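Glutamate racemase (Campylobacter jejuni, PDB 3UHF) belongs to the Asp/Glu/hydantoin racemase family and holds D-glutamic acid in a pocket between two alpha/beta parts, each built on a parallel sheet. Local coordinates at residues G28-G33 and I53-T58; F74-L79 and L102-A107; T96-A101 and Y114-A119; I138-T143 and L202-F207. All coordinates share one frame; numbering follows the deposited sequence. Where two conformers were deposited one is given.

Interaction 1 (G28-G33 and I53-T58); sequences GVFDSG and IYYGDT. With DGL (D-glutamic acid), chain C.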
loop_
_atom_site.group_PDB
_atom_site.type_symbol
_atom_site.label_atom_id
_atom_site.label_comp_id
_atom_site.label_asym_id
_atom_site.label_seq_id
_atom_site.Cartn_x
_atom_site.Cartn_y
_atom_site.Cartn_z
ATOM N N GLY A 28 -7.054 -6.150 10.685
ATOM C CA GLY A 28 -7.631 -5.009 10.008
ATOM C C GLY A 28 -6.686 -4.521 8.928
ATOM O O GLY A 28 -5.462 -4.635 9.057
ATOM N N VAL A 29 -7.263 -4.000 7.852
ATOM C CA VAL A 29 -6.507 -3.331 6.805
ATOM C C VAL A 29 -7.113 -1.960 6.602
ATOM O O VAL A 29 -8.304 -1.844 6.338
ATOM C CB VAL A 29 -6.534 -4.119 5.486
ATOM C CG1 VAL A 29 -5.893 -3.301 4.362
ATOM C CG2 VAL A 29 -5.813 -5.460 5.658
ATOM N N PHE A 30 -6.302 -0.922 6.754
ATOM C CA PHE A 30 -6.795 0.437 6.563
ATOM C C PHE A 30 -6.219 1.088 5.307
ATOM O O PHE A 30 -5.024 0.973 5.027
ATOM C CB PHE A 30 -6.462 1.324 7.766
ATOM C CG PHE A 30 -6.773 2.786 7.525
ATOM C CD1 PHE A 30 -8.085 3.207 7.388
ATOM C CD2 PHE A 30 -5.757 3.718 7.393
ATOM C CE1 PHE A 30 -8.383 4.553 7.136
ATOM C CE2 PHE A 30 -6.043 5.054 7.146
ATOM C CZ PHE A 30 -7.362 5.468 7.026
ATOM N N ASP A 31 -7.067 1.801 4.566
ATOM C CA ASP A 31 -6.580 2.617 3.468
ATOM C C ASP A 31 -7.387 3.913 3.381
ATOM O O ASP A 31 -8.479 4.008 3.936
ATOM C CB ASP A 31 -6.655 1.864 2.142
ATOM C CG ASP A 31 -6.142 2.696 0.972
ATOM O OD1 ASP A 31 -4.982 3.157 1.040
ATOM O OD2 ASP A 31 -6.906 2.907 0.008
ATOM N N SER A 32 -6.840 4.910 2.701
ATOM C CA SER A 32 -7.556 6.169 2.505
ATOM C C SER A 32 -8.818 5.966 1.679
ATOM O O SER A 32 -9.769 6.730 1.797
ATOM C CB SER A 32 -6.654 7.199 1.824
ATOM O OG SER A 32 -6.250 6.745 0.538
ATOM N N GLY A 33 -8.839 4.936 0.839
ATOM C CA GLY A 33 -10.004 4.715 -0.003
ATOM C C GLY A 33 -10.077 3.321 -0.590
ATOM O O GLY A 33 -10.029 2.339 0.147
ATOM N N ILE A 53 -10.710 -7.389 8.087
ATOM C CA ILE A 53 -11.635 -6.258 8.067
ATOM C C ILE A 53 -10.962 -5.118 7.327
ATOM O O ILE A 53 -9.949 -4.597 7.792
ATOM C CB ILE A 53 -11.974 -5.767 9.495
ATOM C CG1 ILE A 53 -12.363 -6.936 10.415
ATOM C CG2 ILE A 53 -13.060 -4.687 9.457
ATOM C CD1 ILE A 53 -13.524 -7.756 9.927
ATOM N N TYR A 54 -11.518 -4.740 6.174
ATOM C CA TYR A 54 -11.000 -3.629 5.370
ATOM C C TYR A 54 -11.841 -2.379 5.621
ATOM O O TYR A 54 -13.064 -2.442 5.627
ATOM C CB TYR A 54 -11.032 -3.980 3.872
ATOM C CG TYR A 54 -10.433 -2.927 2.955
ATOM C CD1 TYR A 54 -9.101 -3.002 2.551
ATOM C CD2 TYR A 54 -11.199 -1.858 2.488
ATOM C CE1 TYR A 54 -8.548 -2.051 1.711
ATOM C CE2 TYR A 54 -10.645 -0.894 1.643
ATOM C CZ TYR A 54 -9.321 -1.000 1.262
ATOM O OH TYR A 54 -8.754 -0.065 0.428
ATOM N N TYR A 55 -11.172 -1.256 5.850
ATOM C CA TYR A 55 -11.853 0.019 6.011
ATOM C C TYR A 55 -11.168 1.043 5.127
ATOM O O TYR A 55 -9.948 1.227 5.204
ATOM C CB TYR A 55 -11.824 0.487 7.468
ATOM C CG TYR A 55 -12.404 1.882 7.683
ATOM C CD1 TYR A 55 -13.735 2.160 7.392
ATOM C CD2 TYR A 55 -11.628 2.903 8.202
ATOM C CE1 TYR A 55 -14.269 3.436 7.595
ATOM C CE2 TYR A 55 -12.145 4.169 8.415
ATOM C CZ TYR A 55 -13.464 4.434 8.106
ATOM O OH TYR A 55 -13.967 5.702 8.325
ATOM N N GLY A 56 -11.950 1.699 4.270
ATOM C CA GLY A 56 -11.417 2.728 3.398
ATOM C C GLY A 56 -12.117 4.044 3.693
ATOM O O GLY A 56 -13.337 4.075 3.805
ATOM N N ASP A 57 -11.350 5.123 3.850
ATOM C CA ASP A 57 -11.941 6.421 4.220
ATOM C C ASP A 57 -12.425 7.165 2.971
ATOM O O ASP A 57 -11.987 8.277 2.659
ATOM C CB ASP A 57 -10.931 7.264 5.003
ATOM C CG ASP A 57 -11.545 8.532 5.588
ATOM O OD1 ASP A 57 -12.799 8.662 5.598
ATOM O OD2 ASP A 57 -10.766 9.393 6.048
ATOM N N THR A 58 -13.318 6.530 2.235
ATOM C CA THR A 58 -13.667 7.041 0.914
ATOM C C THR A 58 -14.399 8.387 0.943
ATOM O O THR A 58 -14.526 9.032 -0.086
ATOM C CB THR A 58 -14.505 6.013 0.134
ATOM O OG1 THR A 58 -15.640 5.645 0.918
ATOM C CG2 THR A 58 -13.665 4.765 -0.162
HETATM N N DGL C . -3.725 5.364 -0.613
HETATM C CA DGL C . -2.846 6.445 -1.070
HETATM C C DGL C . -1.401 5.972 -1.092
HETATM O O DGL C . -1.125 4.765 -1.121
HETATM C CB DGL C . -3.240 6.915 -2.470
HETATM C CG DGL C . -4.579 7.650 -2.506
HETATM C CD DGL C . -4.544 8.876 -1.618
HETATM O OE1 DGL C . -5.133 8.832 -0.514
HETATM O OE2 DGL C . -3.893 9.869 -2.010
HETATM O OXT DGL C . -0.493 6.793 -1.117
#
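Tyr54 reaches over to Gly33 beyond the carboxyl ends of the parallel strands 26-31 and 51-56, which helix 37-45 joins into a beta-alpha-beta unit. The hydroxyl, Tyr54 OH, donates to Gly33 O at 2.7 Å, and this oxygen lies at the edge of the phenol ring, near its plane. On the way the side chain runs alongside Asp31, with Tyr54 OH 3.3 Å from Asp31 CB. From above the carboxylate plane, Gly33 N donates to Asp31 OD2 at 2.9 Å, closing an Asx turn; Asp31 OD1 lies 3.0 Å from N of D-glutamic acid. The next residue offers Ser32 OG, which accepts from that same ligand N and donates to ligand OE1 at 2.6 Å.

Further out, the strands are stitched by Val29 N to Ile53 O, Tyr55 N to Val29 O and Asp31 N to Tyr55 O, and Asp57 N continues the series to Asp31 O at 3.1 Å. On the opposite face of the sheet Phe30 and Tyr55 lie side by side, rim to rim with planes 29° apart, against helix 68-82. Asp57 OD2 forms a salt bridge with Arg60 and a hydrogen bond with Tyr63, and OD1 is hydrogen-bonded to Ser255. On the face that carries Asp31 and Tyr54, Val29 CG1 lies 3.7 Å from Tyr54 CD1.

Interaction 2 (F74-L79 and L102-A107); sequences FCLEAL and LDALRA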
loop_
_atom_site.group_PDB
_atom_site.type_symbol
_atom_site.label_atom_id
_atom_site.label_comp_id
_atom_site.label_asym_id
_atom_site.label_seq_id
_atom_site.Cartn_x
_atom_site.Cartn_y
_atom_site.Cartn_z
ATOM N N PHE A 74 -6.746 11.894 10.668
ATOM C CA PHE A 74 -7.627 10.931 10.011
ATOM C C PHE A 74 -7.272 9.467 10.352
ATOM O O PHE A 74 -8.157 8.634 10.543
ATOM C CB PHE A 74 -7.600 11.129 8.490
ATOM C CG PHE A 74 -8.325 12.382 8.015
ATOM C CD1 PHE A 74 -9.009 13.194 8.912
ATOM C CD2 PHE A 74 -8.324 12.732 6.676
ATOM C CE1 PHE A 74 -9.675 14.335 8.483
ATOM C CE2 PHE A 74 -9.001 13.880 6.241
ATOM C CZ PHE A 74 -9.672 14.675 7.145
ATOM N N CYS A 75 -5.983 9.155 10.399
ATOM C CA CYS A 75 -5.554 7.793 10.732
ATOM C C CYS A 75 -5.931 7.398 12.158
ATOM O O CYS A 75 -6.365 6.267 12.409
ATOM C CB CYS A 75 -4.047 7.629 10.528
ATOM S SG CYS A 75 -3.561 7.709 8.787
ATOM N N LEU A 76 -5.751 8.318 13.096
ATOM C CA LEU A 76 -6.134 8.041 14.480
ATOM C C LEU A 76 -7.640 7.798 14.600
ATOM O O LEU A 76 -8.072 6.980 15.407
ATOM C CB LEU A 76 -5.671 9.158 15.424
ATOM C CG LEU A 76 -4.162 9.165 15.701
ATOM C CD1 LEU A 76 -3.749 10.413 16.469
ATOM C CD2 LEU A 76 -3.741 7.905 16.460
ATOM N N GLU A 77 -8.439 8.494 13.791
ATOM C CA GLU A 77 -9.869 8.225 13.768
ATOM C C GLU A 77 -10.139 6.818 13.250
ATOM O O GLU A 77 -11.043 6.132 13.725
ATOM C CB GLU A 77 -10.611 9.257 12.914
ATOM C CG GLU A 77 -10.494 10.681 13.430
ATOM C CD GLU A 77 -11.307 11.660 12.593
ATOM O OE1 GLU A 77 -11.922 11.210 11.604
ATOM O OE2 GLU A 77 -11.337 12.864 12.932
ATOM N N ALA A 78 -9.342 6.391 12.278
ATOM C CA ALA A 78 -9.482 5.052 11.725
ATOM C C ALA A 78 -9.162 4.011 12.795
ATOM O O ALA A 78 -9.856 3.000 12.929
ATOM C CB ALA A 78 -8.570 4.879 10.513
ATOM N N LEU A 79 -8.120 4.273 13.572
ATOM C CA LEU A 79 -7.781 3.384 14.678
ATOM C C LEU A 79 -8.981 3.244 15.625
ATOM O O LEU A 79 -9.331 2.134 16.029
ATOM C CB LEU A 79 -6.546 3.898 15.421
ATOM C CG LEU A 79 -6.033 3.027 16.568
ATOM C CD1 LEU A 79 -5.757 1.616 16.077
ATOM C CD2 LEU A 79 -4.793 3.640 17.189
ATOM N N LEU A 102 2.494 6.225 11.490
ATOM C CA LEU A 102 2.858 5.015 12.243
ATOM C C LEU A 102 3.219 5.244 13.715
ATOM O O LEU A 102 2.781 4.477 14.576
ATOM C CB LEU A 102 3.960 4.221 11.541
ATOM C CG LEU A 102 3.558 3.636 10.187
ATOM C CD1 LEU A 102 4.656 2.706 9.678
ATOM C CD2 LEU A 102 2.217 2.899 10.269
ATOM N N ASP A 103 4.012 6.277 14.004
ATOM C CA ASP A 103 4.390 6.586 15.387
ATOM C C ASP A 103 3.162 6.822 16.246
ATOM O O ASP A 103 3.046 6.278 17.341
ATOM C CB ASP A 103 5.301 7.819 15.469
ATOM C CG ASP A 103 6.713 7.542 14.981
ATOM O OD1 ASP A 103 7.058 6.357 14.777
ATOM O OD2 ASP A 103 7.476 8.514 14.788
ATOM N N ALA A 104 2.245 7.640 15.741
ATOM C CA ALA A 104 1.060 8.008 16.502
ATOM C C ALA A 104 0.152 6.803 16.692
ATOM O O ALA A 104 -0.414 6.608 17.771
ATOM C CB ALA A 104 0.312 9.141 15.811
ATOM N N LEU A 105 0.013 6.002 15.640
ATOM C CA LEU A 105 -0.824 4.807 15.701
ATOM C C LEU A 105 -0.288 3.824 16.730
ATOM O O LEU A 105 -1.035 3.273 17.535
ATOM C CB LEU A 105 -0.900 4.132 14.326
ATOM C CG LEU A 105 -1.754 4.868 13.288
ATOM C CD1 LEU A 105 -1.562 4.259 11.911
ATOM C CD2 LEU A 105 -3.222 4.830 13.689
ATOM N N ARG A 106 1.018 3.607 16.697
ATOM C CA ARG A 106 1.636 2.644 17.594
ATOM C C ARG A 106 1.577 3.108 19.047
ATOM O O ARG A 106 1.404 2.302 19.956
ATOM C CB ARG A 106 3.068 2.377 17.153
ATOM C CG ARG A 106 3.115 1.535 15.905
ATOM C CD ARG A 106 4.463 1.603 15.231
ATOM N NE ARG A 106 4.536 0.656 14.128
ATOM C CZ ARG A 106 5.421 0.732 13.144
ATOM N NH1 ARG A 106 6.301 1.725 13.122
ATOM N NH2 ARG A 106 5.415 -0.176 12.175
ATOM N N ALA A 107 1.697 4.414 19.259
ATOM C CA ALA A 107 1.629 4.959 20.609
ATOM C C ALA A 107 0.264 4.698 21.244
ATOM O O ALA A 107 0.148 4.605 22.463
ATOM C CB ALA A 107 1.936 6.450 20.597
#
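Leu105 meets Cys75, Leu76 and Leu79 with no aromatic ring or charged plane between them; the flat groups stand at the outer sides of the pair. The guanidinium of Arg106 has Leu102 CB 3.7 Å above one face, offset toward the rim, and its NH2 is hydrogen-bonded to Val113 O. On the other helix, the Phe74 ring makes a cation-pi contact with Arg60. The motif is a pair of neighbouring helices on a parallel sheet: helix 68-82 rests on Phe30 of strand 26-31 through Cys75 and Ala78, and helix 102-108 on Ile92 of strand 89-92 through Leu102 and Leu105. Their segments run in roughly the same direction, crossing at -29° with axes 9.8 Å apart.

One methyl group does most of the work. Leu105 has CG beside its backbone N (chi1 -73°), which brings the branch tip CD2 across the gap. There Leu105 CD2 lies 3.7 Å from Cys75 O, an oxygen already taken by the helical bond from Leu79 N. The same methyl is 3.9 Å from Leu79 CB, and Leu76 CD2 comes within 4.2 Å of it. Leu79 and Leu105 slide past each other in opposite directions, so each end is laid against the root of the other. At the partly exposed border of the contact Leu76 approaches Ala104, its CD2 being 3.8 Å from Ala104 O. Within the leucine pair, Leu79 CD2 ends 3.8 Å from Leu105 O.

Interaction 3 (T96-A101 and Y114-A119); sequences TASAYA and YGVIDA. With DGL (D-glutamic acid), chain C.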
loop_
_atom_site.group_PDB
_atom_site.type_symbol
_atom_site.label_atom_id
_atom_site.label_comp_id
_atom_site.label_asym_id
_atom_site.label_seq_id
_atom_site.Cartn_x
_atom_site.Cartn_y
_atom_site.Cartn_z
ATOM N N THR A 96 0.709 6.712 1.930
ATOM C CA THR A 96 0.684 8.072 2.458
ATOM C C THR A 96 0.525 8.043 3.971
ATOM O O THR A 96 1.290 8.689 4.699
ATOM C CB THR A 96 -0.432 8.923 1.802
ATOM O OG1 THR A 96 -0.167 9.051 0.395
ATOM C CG2 THR A 96 -0.480 10.309 2.435
ATOM N N ALA A 97 -0.449 7.269 4.449
ATOM C CA ALA A 97 -0.608 7.068 5.885
ATOM C C ALA A 97 0.653 6.459 6.505
ATOM O O ALA A 97 1.046 6.817 7.626
ATOM C CB ALA A 97 -1.819 6.186 6.170
ATOM N N SER A 98 1.280 5.538 5.782
ATOM C CA SER A 98 2.478 4.868 6.303
ATOM C C SER A 98 3.627 5.859 6.477
ATOM O O SER A 98 4.490 5.682 7.347
ATOM C CB SER A 98 2.918 3.707 5.389
ATOM O OG SER A 98 1.992 2.626 5.419
ATOM N N ALA A 99 3.628 6.896 5.645
ATOM C CA ALA A 99 4.679 7.901 5.654
ATOM C C ALA A 99 4.611 8.832 6.857
ATOM O O ALA A 99 5.620 9.420 7.230
ATOM C CB ALA A 99 4.676 8.718 4.344
ATOM N N TYR A 100 3.437 8.963 7.468
ATOM C CA TYR A 100 3.258 9.965 8.529
ATOM C C TYR A 100 2.720 9.446 9.862
ATOM O O TYR A 100 3.113 9.937 10.919
ATOM C CB TYR A 100 2.347 11.103 8.047
ATOM C CG TYR A 100 2.974 11.954 6.969
ATOM C CD1 TYR A 100 3.912 12.931 7.286
ATOM C CD2 TYR A 100 2.646 11.764 5.634
ATOM C CE1 TYR A 100 4.496 13.706 6.301
ATOM C CE2 TYR A 100 3.222 12.531 4.647
ATOM C CZ TYR A 100 4.148 13.503 4.987
ATOM O OH TYR A 100 4.722 14.272 3.996
ATOM N N ALA A 101 1.821 8.465 9.816
ATOM C CA ALA A 101 1.009 8.130 10.995
ATOM C C ALA A 101 1.459 6.959 11.881
ATOM O O ALA A 101 0.843 6.717 12.915
ATOM C CB ALA A 101 -0.442 7.916 10.580
ATOM N N TYR A 114 1.558 -2.273 11.221
ATOM C CA TYR A 114 2.586 -2.274 10.179
ATOM C C TYR A 114 2.104 -1.474 8.984
ATOM O O TYR A 114 0.942 -1.602 8.592
ATOM C CB TYR A 114 2.880 -3.699 9.715
ATOM C CG TYR A 114 3.497 -4.561 10.797
ATOM C CD1 TYR A 114 4.791 -4.320 11.235
ATOM C CD2 TYR A 114 2.782 -5.595 11.387
ATOM C CE1 TYR A 114 5.368 -5.096 12.233
ATOM C CE2 TYR A 114 3.352 -6.382 12.391
ATOM C CZ TYR A 114 4.641 -6.121 12.801
ATOM O OH TYR A 114 5.213 -6.889 13.786
ATOM N N GLY A 115 3.001 -0.662 8.420
ATOM C CA GLY A 115 2.744 0.067 7.182
ATOM C C GLY A 115 3.408 -0.691 6.047
ATOM O O GLY A 115 3.834 -1.841 6.243
ATOM N N VAL A 116 3.508 -0.067 4.875
ATOM C CA VAL A 116 4.042 -0.739 3.698
ATOM C C VAL A 116 5.393 -0.194 3.229
ATOM O O VAL A 116 5.969 -0.700 2.267
ATOM C CB VAL A 116 3.044 -0.690 2.519
ATOM C CG1 VAL A 116 1.838 -1.592 2.801
ATOM C CG2 VAL A 116 2.597 0.762 2.243
ATOM N N ILE A 117 5.908 0.829 3.898
ATOM C CA ILE A 117 7.131 1.467 3.419
ATOM C C ILE A 117 8.386 0.647 3.749
ATOM O O ILE A 117 9.209 0.400 2.869
ATOM C CB ILE A 117 7.260 2.910 3.941
ATOM C CG1 ILE A 117 6.112 3.752 3.367
ATOM C CG2 ILE A 117 8.597 3.502 3.541
ATOM C CD1 ILE A 117 6.068 5.179 3.871
ATOM N N ASP A 118 8.531 0.234 5.004
ATOM C CA ASP A 118 9.667 -0.604 5.404
ATOM C C ASP A 118 9.699 -1.867 4.539
ATOM O O ASP A 118 10.744 -2.233 3.976
ATOM C CB ASP A 118 9.554 -0.942 6.891
ATOM C CG ASP A 118 10.799 -1.616 7.452
ATOM O OD1 ASP A 118 11.722 -1.946 6.675
ATOM O OD2 ASP A 118 10.847 -1.820 8.690
ATOM N N ALA A 119 8.541 -2.503 4.396
ATOM C CA ALA A 119 8.428 -3.693 3.568
ATOM C C ALA A 119 8.871 -3.454 2.126
ATOM O O ALA A 119 9.562 -4.285 1.541
ATOM C CB ALA A 119 6.992 -4.203 3.595
HETATM N N DGL C . -3.725 5.364 -0.613
HETATM C CA DGL C . -2.846 6.445 -1.070
HETATM C C DGL C . -1.401 5.972 -1.092
HETATM O O DGL C . -1.125 4.765 -1.121
HETATM C CB DGL C . -3.240 6.915 -2.470
HETATM C CG DGL C . -4.579 7.650 -2.506
HETATM C CD DGL C . -4.544 8.876 -1.618
HETATM O OE1 DGL C . -5.133 8.832 -0.514
HETATM O OE2 DGL C . -3.893 9.869 -2.010
HETATM O OXT DGL C . -0.493 6.793 -1.117
#
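Ser98 OG has two hydrogen-bond partners: it accepts from Val116 N at 3.1 Å, with an N-H...O angle of 153°, and it is hydrogen-bonded to Cys94 O, one turn earlier in the chain. With OG beside its own backbone N (chi1 -69°), the hydroxyl can turn back to that carbonyl while still meeting the loop that enters helix 117-128. These two bonds satisfy an oxygen that is buried. Gly115 lets the loop come in close, its CA lying 3.2 Å from Ser98 OG. Val116 CG2 lies 3.7 Å from the same Ser98 OG.

The elements joined here are neighbouring pieces of a parallel alpha/beta fold: helix 95-100 follows strand 89-92 of the five-stranded sheet, whereas residues 113-114 form its edge strand and lead into helix 117-128; helix 102-108 intervenes in the chain. Ile117 supplies the apolar part of the contact. Its chain lies against the helix backbone, with CG1 3.8 Å from Ser98 CB and the terminal CD1 3.5 Å from Ala99 N. That terminal methyl also lies 3.8 Å from Ala99 CB.

At the start of the helix, away from the loop, Thr96 serves D-glutamic acid. Thr96 OG1 donates to ligand OXT at 2.7 Å, and Thr96 N adds a weak bond to the same oxygen. The amino end of the helix would probably stabilise the negative charge. Thr140 and Thr143 are hydrogen-bonded to the Thr96 hydroxyl.

Interaction 4 (I138-T143 and L202-F207); sequences IATKAT and LACTHF. With DGL (D-glutamic acid), chain C.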
loop_
_atom_site.group_PDB
_atom_site.type_symbol
_atom_site.label_atom_id
_atom_site.label_comp_id
_atom_site.label_asym_id
_atom_site.label_seq_id
_atom_site.Cartn_x
_atom_site.Cartn_y
_atom_site.Cartn_z
ATOM N N ILE A 138 8.064 6.156 -7.027
ATOM C CA ILE A 138 6.944 7.021 -7.437
ATOM C C ILE A 138 5.824 6.896 -6.419
ATOM O O ILE A 138 5.558 5.805 -5.922
ATOM C CB ILE A 138 6.444 6.717 -8.871
ATOM C CG1 ILE A 138 6.029 5.241 -9.012
ATOM C CG2 ILE A 138 7.524 7.118 -9.876
ATOM C CD1 ILE A 138 5.276 4.912 -10.332
ATOM N N ALA A 139 5.165 8.014 -6.104
ATOM C CA ALA A 139 4.234 8.029 -4.993
ATOM C C ALA A 139 3.443 9.321 -5.025
ATOM O O ALA A 139 3.630 10.139 -5.915
ATOM C CB ALA A 139 4.995 7.919 -3.654
ATOM N N THR A 140 2.582 9.512 -4.033
ATOM C CA THR A 140 1.862 10.785 -3.906
ATOM C C THR A 140 2.831 11.887 -3.491
ATOM O O THR A 140 3.938 11.599 -3.058
ATOM C CB THR A 140 0.763 10.717 -2.824
ATOM O OG1 THR A 140 1.364 10.482 -1.542
ATOM C CG2 THR A 140 -0.260 9.611 -3.138
ATOM N N LYS A 141 2.408 13.144 -3.620
ATOM C CA LYS A 141 3.222 14.268 -3.154
ATOM C C LYS A 141 3.559 14.157 -1.671
ATOM O O LYS A 141 4.690 14.411 -1.264
ATOM C CB LYS A 141 2.507 15.601 -3.411
ATOM C CG LYS A 141 2.567 16.063 -4.857
ATOM C CD LYS A 141 2.098 17.511 -5.008
ATOM C CE LYS A 141 2.196 17.974 -6.462
ATOM N NZ LYS A 141 1.682 19.368 -6.661
ATOM N N ALA A 142 2.571 13.798 -0.857
ATOM C CA ALA A 142 2.802 13.727 0.586
ATOM C C ALA A 142 3.834 12.638 0.926
ATOM O O ALA A 142 4.710 12.839 1.769
ATOM C CB ALA A 142 1.502 13.494 1.331
ATOM N N THR A 143 3.735 11.496 0.262
ATOM C CA THR A 143 4.683 10.408 0.516
ATOM C C THR A 143 6.107 10.824 0.154
ATOM O O THR A 143 7.042 10.613 0.940
ATOM C CB THR A 143 4.275 9.122 -0.221
ATOM O OG1 THR A 143 3.013 8.677 0.283
ATOM C CG2 THR A 143 5.339 7.986 -0.018
ATOM N N LEU A 202 6.545 0.904 -6.565
ATOM C CA LEU A 202 5.170 1.369 -6.723
ATOM C C LEU A 202 4.661 1.810 -5.354
ATOM O O LEU A 202 3.897 1.088 -4.693
ATOM C CB LEU A 202 4.303 0.244 -7.280
ATOM C CG LEU A 202 4.775 -0.337 -8.619
ATOM C CD1 LEU A 202 3.883 -1.486 -9.038
ATOM C CD2 LEU A 202 4.789 0.736 -9.709
ATOM N N ALA A 203 5.114 2.982 -4.920
ATOM C CA ALA A 203 4.912 3.413 -3.542
ATOM C C ALA A 203 3.577 4.123 -3.359
ATOM O O ALA A 203 3.505 5.187 -2.726
ATOM C CB ALA A 203 6.072 4.324 -3.100
ATOM N N CYS A 204 2.518 3.515 -3.890
ATOM C CA CYS A 204 1.166 4.064 -3.778
ATOM C C CYS A 204 0.190 2.927 -4.068
ATOM O O CYS A 204 0.418 2.127 -4.988
ATOM C CB CYS A 204 0.973 5.196 -4.779
ATOM S SG CYS A 204 -0.717 5.888 -4.841
ATOM N N THR A 205 -0.876 2.843 -3.277
ATOM C CA THR A 205 -1.819 1.730 -3.376
ATOM C C THR A 205 -2.391 1.571 -4.791
ATOM O O THR A 205 -2.706 0.463 -5.218
ATOM C CB THR A 205 -3.012 1.914 -2.411
ATOM O OG1 THR A 205 -3.581 3.217 -2.602
ATOM C CG2 THR A 205 -2.569 1.759 -0.965
ATOM N N HIS A 206 -2.528 2.684 -5.511
ATOM C CA HIS A 206 -3.191 2.649 -6.811
ATOM C C HIS A 206 -2.288 2.148 -7.920
ATOM O O HIS A 206 -2.763 1.745 -8.984
ATOM C CB HIS A 206 -3.697 4.053 -7.203
ATOM C CG HIS A 206 -4.830 4.549 -6.360
ATOM N ND1 HIS A 206 -4.784 4.564 -4.983
ATOM C CD2 HIS A 206 -6.030 5.084 -6.706
ATOM C CE1 HIS A 206 -5.915 5.067 -4.513
ATOM N NE2 HIS A 206 -6.688 5.386 -5.537
ATOM N N PHE A 207 -0.982 2.181 -7.691
ATOM C CA PHE A 207 -0.065 2.009 -8.811
ATOM C C PHE A 207 0.054 0.598 -9.411
ATOM O O PHE A 207 0.417 0.480 -10.585
ATOM C CB PHE A 207 1.323 2.607 -8.530
ATOM C CG PHE A 207 1.327 4.117 -8.307
ATOM C CD1 PHE A 207 0.160 4.882 -8.391
ATOM C CD2 PHE A 207 2.523 4.761 -8.030
ATOM C CE1 PHE A 207 0.192 6.264 -8.161
ATOM C CE2 PHE A 207 2.575 6.123 -7.814
ATOM C CZ PHE A 207 1.407 6.890 -7.878
HETATM N N DGL C . -3.725 5.364 -0.613
HETATM C CA DGL C . -2.846 6.445 -1.070
HETATM C C DGL C . -1.401 5.972 -1.092
HETATM O O DGL C . -1.125 4.765 -1.121
HETATM C CB DGL C . -3.240 6.915 -2.470
HETATM C CG DGL C . -4.579 7.650 -2.506
HETATM C CD DGL C . -4.544 8.876 -1.618
HETATM O OE1 DGL C . -5.133 8.832 -0.514
HETATM O OE2 DGL C . -3.893 9.869 -2.010
HETATM O OXT DGL C . -0.493 6.793 -1.117
HETATM O O HOH W 1 1.979 7.344 -1.994
#
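Apolar contact is carried by Ile138 and Phe207, whose side chains cross obliquely. Ile138 CG1 sits between the backbone N and the carbonyl carbon (chi1 57°), and from there CD1 comes 3.6 Å from Phe207 CD2. One face of the Phe207 ring has Cys204 CB 3.3 Å above its centre. Nearby, Ala139 CB meets Ala203 CB at 3.8 Å.

Direct hydrogen bonding across the contact is slight: Ala203 N donates weakly to Ile138 O at 3.0 Å, with an N-H...O angle of 133°.

Water supplies more. One molecule accepts from Thr140 N and Thr143 OG1 and donates to Ala203 O at 2.7 Å and to OXT of D-glutamic acid at the same distance, tying both segments to the ligand.

From this contact Thr205 binds the ligand directly: its N donates to ligand O at 2.9 Å in a nearly straight bond, while Thr205 OG1 accepts from ligand N and is hydrogen-bonded to His206 ND1. Cys204 SG faces the ligand carbon atoms, and His206 CE1 is 3.5 Å from ligand CG, with His206 NE2 hydrogen-bonded to Glu174.

The whole is a pocket wall at the carboxyl ends of neighbouring parallel strands, usual for alpha/beta folds.

All four contacts are largely buried, but their chemistry follows their place. Interaction 1 lies in the five-stranded sheet and interaction 2 in the helix layer that covers its Phe30 face, and between them backbone bonding gives way to van der Waals contact without hydrogen bonds, with a partly exposed border. Interaction 2 runs on into interaction 3, where Cys75 SG lies against Ala97 and Ala101. Interaction 4 belongs to the separate four-stranded sheet and meets interaction 3 through a probable hydrogen bond between Tyr100 OH and Ala142 O. Interactions 1, 3 and 4 all touch D-glutamic acid, through strand-end loops and a helix start; interaction 2 has no part in the pocket.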